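PDB 5MU5: DUF115 domain-containing protein from Magnetospirillum magneticum AMB-1, which is probably a Maf glycosyltransferase that modifies flagellin and so takes part in the formation of the bacterial flagellum. Local coordinates for residues 376-381 with 539-544; 247-252 with 371-376. All blocks are in the same frame, centred on the assembly; numbering follows the deposited sequence.

Contact 1 of 2, residues 376-381 with 539-544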
ATOM      1  N   ALA A 376       7.142  -4.728 -13.540  1.00 44.79           N
ATOM      2  CA  ALA A 376       6.336  -4.856 -14.726  1.00 44.45           C
ATOM      3  C   ALA A 376       7.206  -4.972 -15.960  1.00 44.62           C
ATOM      4  O   ALA A 376       6.868  -5.672 -16.891  1.00 45.12           O
ATOM      5  CB  ALA A 376       5.408  -3.656 -14.850  1.00 44.89           C
ATOM      6  N   LEU A 377       8.332  -4.283 -15.978  1.00 45.54           N
ATOM      7  CA  LEU A 377       9.129  -4.256 -17.181  1.00 46.44           C
ATOM      8  C   LEU A 377      10.017  -5.510 -17.286  1.00 47.06           C
ATOM      9  O   LEU A 377      10.051  -6.166 -18.329  1.00 47.47           O
ATOM     10  CB  LEU A 377       9.942  -2.964 -17.215  1.00 46.35           C
ATOM     11  CG  LEU A 377      10.341  -2.449 -18.601  1.00 48.82           C
ATOM     12  CD1 LEU A 377      11.029  -1.093 -18.479  1.00 49.75           C
ATOM     13  CD2 LEU A 377      11.254  -3.440 -19.312  1.00 50.48           C
ATOM     14  N   PHE A 378      10.671  -5.871 -16.180  1.00 47.41           N
ATOM     15  CA  PHE A 378      11.717  -6.900 -16.182  1.00 45.29           C
ATOM     16  C   PHE A 378      11.413  -8.276 -15.588  1.00 44.52           C
ATOM     17  O   PHE A 378      12.169  -9.220 -15.832  1.00 47.45           O
ATOM     18  CB  PHE A 378      12.964  -6.344 -15.491  1.00 44.87           C
ATOM     19  CG  PHE A 378      13.682  -5.302 -16.286  1.00 43.69           C
ATOM     20  CD1 PHE A 378      14.301  -5.635 -17.473  1.00 44.28           C
ATOM     21  CD2 PHE A 378      13.777  -4.000 -15.828  1.00 44.53           C
ATOM     22  CE1 PHE A 378      14.975  -4.682 -18.213  1.00 44.54           C
ATOM     23  CE2 PHE A 378      14.449  -3.040 -16.565  1.00 44.45           C
ATOM     24  CZ  PHE A 378      15.045  -3.383 -17.760  1.00 45.27           C
ATOM     25  N   SER A 379      10.365  -8.407 -14.785  1.00 43.59           N
ATOM     26  CA  SER A 379      10.045  -9.709 -14.200  1.00 43.28           C
ATOM     27  C   SER A 379       9.666 -10.697 -15.275  1.00 43.78           C
ATOM     28  O   SER A 379       8.860 -10.374 -16.134  1.00 43.26           O
ATOM     29  CB  SER A 379       8.884  -9.622 -13.232  1.00 43.35           C
ATOM     30  OG  SER A 379       8.636 -10.886 -12.643  1.00 47.14           O
ATOM     31  N   PRO A 380      10.261 -11.895 -15.240  1.00 44.04           N
ATOM     32  CA  PRO A 380       9.843 -12.928 -16.160  1.00 47.41           C
ATOM     33  C   PRO A 380       8.688 -13.747 -15.601  1.00 47.65           C
ATOM     34  O   PRO A 380       8.304 -14.719 -16.215  1.00 54.03           O
ATOM     35  CB  PRO A 380      11.106 -13.792 -16.327  1.00 47.25           C
ATOM     36  CG  PRO A 380      11.865 -13.602 -15.064  1.00 46.89           C
ATOM     37  CD  PRO A 380      11.438 -12.295 -14.449  1.00 45.23           C
ATOM     38  N   GLY A 381       8.142 -13.372 -14.448  1.00 48.51           N
ATOM     39  CA  GLY A 381       6.997 -14.068 -13.880  1.00 47.57           C
ATOM     40  C   GLY A 381       6.940 -14.065 -12.361  1.00 51.16           C
ATOM     41  O   GLY A 381       7.942 -13.853 -11.665  1.00 51.79           O
ATOM     42  N   ASP A 539      14.421 -10.005 -24.233  1.00 58.22           N
ATOM     43  CA  ASP A 539      13.047 -10.466 -24.199  1.00 61.89           C
ATOM     44  C   ASP A 539      12.173  -9.453 -23.465  1.00 62.30           C
ATOM     45  O   ASP A 539      11.130  -9.048 -23.978  1.00 69.49           O
ATOM     46  CB  ASP A 539      12.957 -11.821 -23.502  1.00 66.81           C
ATOM     47  CG  ASP A 539      11.538 -12.323 -23.412  1.00 70.28           C
ATOM     48  OD1 ASP A 539      10.910 -12.540 -24.474  1.00 76.51           O
ATOM     49  OD2 ASP A 539      11.050 -12.491 -22.279  1.00 73.88           O
ATOM     50  N   ARG A 540      12.607  -9.030 -22.275  1.00 59.13           N
ATOM     51  CA  ARG A 540      11.857  -8.049 -21.489  1.00 53.81           C
ATOM     52  C   ARG A 540      11.912  -6.632 -22.087  1.00 50.40           C
ATOM     53  O   ARG A 540      10.878  -6.043 -22.359  1.00 50.79           O
ATOM     54  CB  ARG A 540      12.345  -8.032 -20.034  1.00 55.38           C
ATOM     55  CG  ARG A 540      12.229  -9.358 -19.264  1.00 54.85           C
ATOM     56  CD  ARG A 540      10.785  -9.744 -18.964  1.00 55.04           C
ATOM     57  NE  ARG A 540      10.104 -10.225 -20.160  1.00 56.80           N
ATOM     58  CZ  ARG A 540       8.794 -10.419 -20.269  1.00 59.68           C
ATOM     59  NH1 ARG A 540       7.978 -10.185 -19.245  1.00 60.39           N
ATOM     60  NH2 ARG A 540       8.302 -10.855 -21.424  1.00 60.16           N
ATOM     61  N   TRP A 541      13.104  -6.096 -22.313  1.00 48.80           N
ATOM     62  CA  TRP A 541      13.262  -4.712 -22.797  1.00 47.83           C
ATOM     63  C   TRP A 541      12.663  -4.376 -24.168  1.00 50.66           C
ATOM     64  O   TRP A 541      11.996  -3.348 -24.316  1.00 52.68           O
ATOM     65  CB  TRP A 541      14.735  -4.346 -22.836  1.00 47.55           C
ATOM     66  CG  TRP A 541      14.992  -2.910 -23.092  1.00 46.66           C
ATOM     67  CD1 TRP A 541      15.527  -2.366 -24.210  1.00 47.75           C
ATOM     68  CD2 TRP A 541      14.738  -1.823 -22.195  1.00 45.32           C
ATOM     69  NE1 TRP A 541      15.636  -0.998 -24.070  1.00 46.63           N
ATOM     70  CE2 TRP A 541      15.156  -0.643 -22.841  1.00 45.90           C
ATOM     71  CE3 TRP A 541      14.227  -1.739 -20.900  1.00 45.72           C
ATOM     72  CZ2 TRP A 541      15.055   0.608 -22.253  1.00 46.06           C
ATOM     73  CZ3 TRP A 541      14.133  -0.502 -20.307  1.00 45.74           C
ATOM     74  CH2 TRP A 541      14.546   0.664 -20.986  1.00 46.01           C
ATOM     75  N   ASP A 542      12.893  -5.239 -25.154  1.00 52.26           N
ATOM     76  CA  ASP A 542      12.524  -4.971 -26.546  1.00 55.00           C
ATOM     77  C   ASP A 542      11.045  -5.162 -26.890  1.00 54.29           C
ATOM     78  O   ASP A 542      10.646  -4.855 -28.010  1.00 54.03           O
ATOM     79  CB  ASP A 542      13.337  -5.865 -27.512  1.00 57.04           C
ATOM     80  CG  ASP A 542      14.838  -5.652 -27.404  1.00 60.12           C
ATOM     81  OD1 ASP A 542      15.268  -4.558 -26.982  1.00 63.03           O
ATOM     82  OD2 ASP A 542      15.597  -6.580 -27.755  1.00 62.29           O
ATOM     83  N   ARG A 543      10.232  -5.652 -25.960  1.00 53.09           N
ATOM     84  CA  ARG A 543       8.848  -5.998 -26.290  1.00 54.32           C
ATOM     85  C   ARG A 543       7.879  -4.815 -26.374  1.00 56.25           C
ATOM     86  O   ARG A 543       6.714  -4.987 -26.755  1.00 56.67           O
ATOM     87  CB  ARG A 543       8.323  -7.033 -25.309  1.00 53.92           C
ATOM     88  CG  ARG A 543       7.920  -6.490 -23.947  1.00 55.15           C
ATOM     89  CD  ARG A 543       7.523  -7.646 -23.064  1.00 55.29           C
ATOM     90  NE  ARG A 543       6.814  -7.260 -21.842  1.00 58.31           N
ATOM     91  CZ  ARG A 543       7.385  -6.785 -20.735  1.00 53.39           C
ATOM     92  NH1 ARG A 543       8.688  -6.540 -20.664  1.00 51.77           N
ATOM     93  NH2 ARG A 543       6.628  -6.529 -19.693  1.00 52.14           N
ATOM     94  N   GLU A 544       8.351  -3.628 -26.011  1.00 58.40           N
ATOM     95  CA  GLU A 544       7.537  -2.422 -26.088  1.00 59.29           C
ATOM     96  C   GLU A 544       8.414  -1.168 -26.112  1.00 58.41           C
ATOM     97  O   GLU A 544       9.505  -1.148 -25.532  1.00 55.48           O
ATOM     98  CB  GLU A 544       6.588  -2.368 -24.899  1.00 61.68           C
ATOM     99  CG  GLU A 544       5.452  -1.369 -25.055  1.00 67.95           C
ATOM    100  CD  GLU A 544       4.485  -1.396 -23.887  1.00 68.96           C
ATOM    101  OE1 GLU A 544       4.183  -2.498 -23.369  1.00 71.54           O
ATOM    102  OE2 GLU A 544       4.019  -0.311 -23.483  1.00 73.48           O
TER

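Contact 2 of 2, residues 247-252 with 371-376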
ATOM      1  N   GLU A 247      14.810   5.489 -11.053  1.00 43.08           N
ATOM      2  CA  GLU A 247      15.925   4.807 -10.408  1.00 44.63           C
ATOM      3  C   GLU A 247      15.761   3.286 -10.316  1.00 43.13           C
ATOM      4  O   GLU A 247      16.732   2.565 -10.465  1.00 40.25           O
ATOM      5  CB  GLU A 247      16.169   5.358  -9.012  1.00 45.08           C
ATOM      6  CG  GLU A 247      17.257   4.632  -8.215  1.00 47.44           C
ATOM      7  CD  GLU A 247      18.543   4.387  -9.001  1.00 50.30           C
ATOM      8  OE1 GLU A 247      18.819   5.164  -9.946  1.00 54.28           O
ATOM      9  OE2 GLU A 247      19.280   3.414  -8.686  1.00 48.58           O
ATOM     10  N   MET A 248      14.549   2.813 -10.040  1.00 43.98           N
ATOM     11  CA  MET A 248      14.303   1.385  -9.874  1.00 42.89           C
ATOM     12  C   MET A 248      14.561   0.689 -11.184  1.00 41.75           C
ATOM     13  O   MET A 248      15.206  -0.349 -11.218  1.00 43.53           O
ATOM     14  CB  MET A 248      12.850   1.094  -9.498  1.00 43.83           C
ATOM     15  CG  MET A 248      12.355   1.599  -8.157  1.00 46.34           C
ATOM     16  SD  MET A 248      13.268   1.012  -6.734  1.00 48.69           S
ATOM     17  CE  MET A 248      14.483   2.306  -6.497  1.00 48.31           C
ATOM     18  N   THR A 249      14.006   1.266 -12.244  1.00 40.14           N
ATOM     19  CA  THR A 249      14.105   0.719 -13.578  1.00 41.06           C
ATOM     20  C   THR A 249      15.544   0.825 -14.093  1.00 40.74           C
ATOM     21  O   THR A 249      16.000  -0.082 -14.786  1.00 41.76           O
ATOM     22  CB  THR A 249      13.087   1.397 -14.529  1.00 41.97           C
ATOM     23  OG1 THR A 249      11.764   1.035 -14.142  1.00 43.06           O
ATOM     24  CG2 THR A 249      13.275   0.974 -15.954  1.00 45.30           C
ATOM     25  N   ARG A 250      16.257   1.902 -13.762  1.00 37.19           N
ATOM     26  CA  ARG A 250      17.669   2.018 -14.152  1.00 38.64           C
ATOM     27  C   ARG A 250      18.520   0.935 -13.456  1.00 38.98           C
ATOM     28  O   ARG A 250      19.329   0.260 -14.087  1.00 37.22           O
ATOM     29  CB  ARG A 250      18.230   3.386 -13.809  1.00 39.28           C
ATOM     30  CG  ARG A 250      19.680   3.586 -14.219  1.00 41.81           C
ATOM     31  CD  ARG A 250      20.330   4.685 -13.405  1.00 42.94           C
ATOM     32  NE  ARG A 250      20.580   4.221 -12.045  1.00 44.96           N
ATOM     33  CZ  ARG A 250      21.660   3.540 -11.667  1.00 45.62           C
ATOM     34  NH1 ARG A 250      22.624   3.255 -12.533  1.00 46.34           N
ATOM     35  NH2 ARG A 250      21.767   3.143 -10.411  1.00 47.73           N
ATOM     36  N   ALA A 251      18.323   0.774 -12.157  1.00 38.29           N
ATOM     37  CA  ALA A 251      19.036  -0.258 -11.402  1.00 39.32           C
ATOM     38  C   ALA A 251      18.794  -1.618 -12.042  1.00 38.70           C
ATOM     39  O   ALA A 251      19.727  -2.339 -12.350  1.00 37.91           O
ATOM     40  CB  ALA A 251      18.586  -0.275  -9.935  1.00 38.45           C
ATOM     41  N   SER A 252      17.528  -1.946 -12.260  1.00 39.47           N
ATOM     42  CA  SER A 252      17.158  -3.246 -12.801  1.00 39.87           C
ATOM     43  C   SER A 252      17.717  -3.431 -14.201  1.00 40.32           C
ATOM     44  O   SER A 252      18.217  -4.498 -14.526  1.00 40.92           O
ATOM     45  CB  SER A 252      15.642  -3.414 -12.799  1.00 41.01           C
ATOM     46  OG  SER A 252      15.296  -4.751 -13.137  1.00 44.65           O
ATOM     47  N   ALA A 371       5.349  -4.617  -7.452  1.00 43.21           N
ATOM     48  CA  ALA A 371       4.735  -3.300  -7.247  1.00 43.66           C
ATOM     49  C   ALA A 371       5.648  -2.120  -7.605  1.00 43.13           C
ATOM     50  O   ALA A 371       5.662  -1.097  -6.920  1.00 43.48           O
ATOM     51  CB  ALA A 371       4.231  -3.173  -5.798  1.00 40.48           C
ATOM     52  N   LEU A 372       6.396  -2.267  -8.688  1.00 43.28           N
ATOM     53  CA  LEU A 372       7.310  -1.227  -9.150  1.00 43.15           C
ATOM     54  C   LEU A 372       7.339  -1.290 -10.658  1.00 43.24           C
ATOM     55  O   LEU A 372       6.983  -2.305 -11.230  1.00 44.14           O
ATOM     56  CB  LEU A 372       8.731  -1.454  -8.608  1.00 42.12           C
ATOM     57  CG  LEU A 372       8.946  -1.378  -7.092  1.00 44.13           C
ATOM     58  CD1 LEU A 372      10.317  -1.923  -6.687  1.00 44.60           C
ATOM     59  CD2 LEU A 372       8.796   0.042  -6.583  1.00 43.22           C
ATOM     60  N   SER A 373       7.771  -0.204 -11.292  1.00 42.61           N
ATOM     61  CA  SER A 373       7.956  -0.168 -12.737  1.00 44.13           C
ATOM     62  C   SER A 373       8.942  -1.255 -13.199  1.00 44.08           C
ATOM     63  O   SER A 373       8.771  -1.843 -14.244  1.00 46.11           O
ATOM     64  CB  SER A 373       8.502   1.200 -13.164  1.00 46.69           C
ATOM     65  OG  SER A 373       9.750   1.479 -12.525  1.00 45.13           O
ATOM     66  N   SER A 374       9.966  -1.513 -12.399  1.00 43.95           N
ATOM     67  CA  SER A 374      10.968  -2.519 -12.705  1.00 43.58           C
ATOM     68  C   SER A 374      10.387  -3.932 -12.694  1.00 45.38           C
ATOM     69  O   SER A 374      10.890  -4.808 -13.388  1.00 47.11           O
ATOM     70  CB  SER A 374      12.100  -2.421 -11.689  1.00 41.66           C
ATOM     71  OG  SER A 374      11.570  -2.354 -10.375  1.00 40.73           O
ATOM     72  N   TYR A 375       9.353  -4.159 -11.889  1.00 45.12           N
ATOM     73  CA  TYR A 375       8.705  -5.463 -11.856  1.00 45.58           C
ATOM     74  C   TYR A 375       7.967  -5.693 -13.166  1.00 46.27           C
ATOM     75  O   TYR A 375       8.151  -6.703 -13.840  1.00 47.12           O
ATOM     76  CB  TYR A 375       7.718  -5.573 -10.689  1.00 46.61           C
ATOM     77  CG  TYR A 375       7.110  -6.943 -10.608  1.00 50.17           C
ATOM     78  CD1 TYR A 375       7.813  -7.997 -10.017  1.00 52.01           C
ATOM     79  CD2 TYR A 375       5.847  -7.207 -11.148  1.00 53.36           C
ATOM     80  CE1 TYR A 375       7.276  -9.266  -9.949  1.00 54.30           C
ATOM     81  CE2 TYR A 375       5.303  -8.479 -11.096  1.00 55.85           C
ATOM     82  CZ  TYR A 375       6.028  -9.507 -10.499  1.00 60.24           C
ATOM     83  OH  TYR A 375       5.512 -10.781 -10.437  1.00 69.12           O
ATOM     84  N   ALA A 376       7.142  -4.728 -13.540  1.00 44.79           N
ATOM     85  CA  ALA A 376       6.336  -4.856 -14.726  1.00 44.45           C
ATOM     86  C   ALA A 376       7.206  -4.972 -15.960  1.00 44.62           C
ATOM     87  O   ALA A 376       6.868  -5.672 -16.891  1.00 45.12           O
ATOM     88  CB  ALA A 376       5.408  -3.656 -14.850  1.00 44.89           C
TER

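Contact 1 of 2, residues 376-381 with 539-544
Arg540, which has the most surface covered here, lays its aliphatic chain along the last backbone carbonyls of the helix 373-378. Its CB rests against Leu377 O and its CG 3.4 Å from Phe378 O. Two kinks in the chain then turn the guanidinium back, and Arg540 NH1 donates to Ser379 O at 3.2 Å, tilted from the carbonyl plane. Asp539 OD2 forms a salt bridge with Arg540 NE, though its hydrogen bonds to NE and NH2 are weak.

Arg543 arrives extended, giving NH2 to Ala376 O at 2.9 Å and NH1 to Leu377 O at 2.7 Å, the latter on a lone pair. Its NH1 also donates to Arg540 O and stands 3.8 Å above the plane of the Arg540 guanidinium, over its centre; the carbonyls probably offset the like charges.

Below this polar layer is an apolar one. With CG anti to the backbone N (chi1 -154°), Leu377 puts CD1 3.7 Å from Trp541 CZ3. Leu377 CD2 lies between Trp541 CE3, at 3.8 Å, and the face of the Phe378 ring, over its centre. That ring runs beside the indole, the planes only 10° apart but barely overlapping, and Phe378 CZ is 3.6 Å from Trp541 CE3. The whole is a helix C-terminus where Ala376 O and Leu377 O, and Ser379 O just beyond, accept from arginines at and after the end of helix 534-541.

Contact 2 of 2, residues 247-252 with 371-376
No flat side chain takes part where Met248, Thr249 and Ser252 meet Leu372, Ser373 and Ser374; the flat groups of this helix turn elsewhere. There the Glu247 carboxylate lies at the edge of the Arg250 guanidinium, in its plane, gripped side-on: NE holds OE1 and NH2 holds OE2, the latter through its syn lone pair. This pair also touches helix 653-661, whereas the contact itself is helix-to-helix packing in the MptE-like region, between helix 242-257 and the first turn of helix 373-378.

It illustrates how small side chains allow close approach. The CA atoms of Thr249 and Ser374 are 4.6 Å apart, and Ser374 CB packs 3.8 Å from both Met248 O and Ser252 CB, which belong to residues one helical turn apart. Ser252 OG pairs with Asn351 ND2, so its polar end is served from outside the two segments.

At the start of the short helix, where Leu372 occupies the N-cap position, the first backbone N-H, that of Ser373, goes to Glu245 OE1 on the facing helix. Leu372 itself packs against Met248, and the two side chains cross at a slant. Both leucine branches take part, Leu372 CD2 standing 4.2 Å from Met248 CG and Leu372 CD1 4.2 Å from Met248 SD.

Phe593 of helix 589-609 touches both Thr249 and Ser373, whose hydroxyls meet. Thr249 OG1 also has a weak hydrogen bond to Glu245 O. Placed between its own backbone N and carbonyl carbon (chi1 59°), Ser373 OG reaches Thr249 OG1 at 2.6 Å.

How the contacts relate
Contacts 1 and 2 use the two ends of one short helix, 373-378: contact 2 seats its first turn on helix 242-257, and contact 1 engages carbonyls at its C-terminal end with Arg540 and Arg543. Their ranges share Ala376, which makes contacts across contact 1 alone, and their centres are 11 Å apart. Between them the packing is continuous, with Phe378 CD2 3.2 Å from Ser252 OG and Leu377 CD1 4.0 Å from Thr249 CG2. The same two side chains that meet Trp541 thus also lie against helix 242-257, which adds Tyr253 edge-to-face to that indole. A 1,2-ethanediol about 3 Å from the Arg540 side chain is probably from the crystallisation liquor.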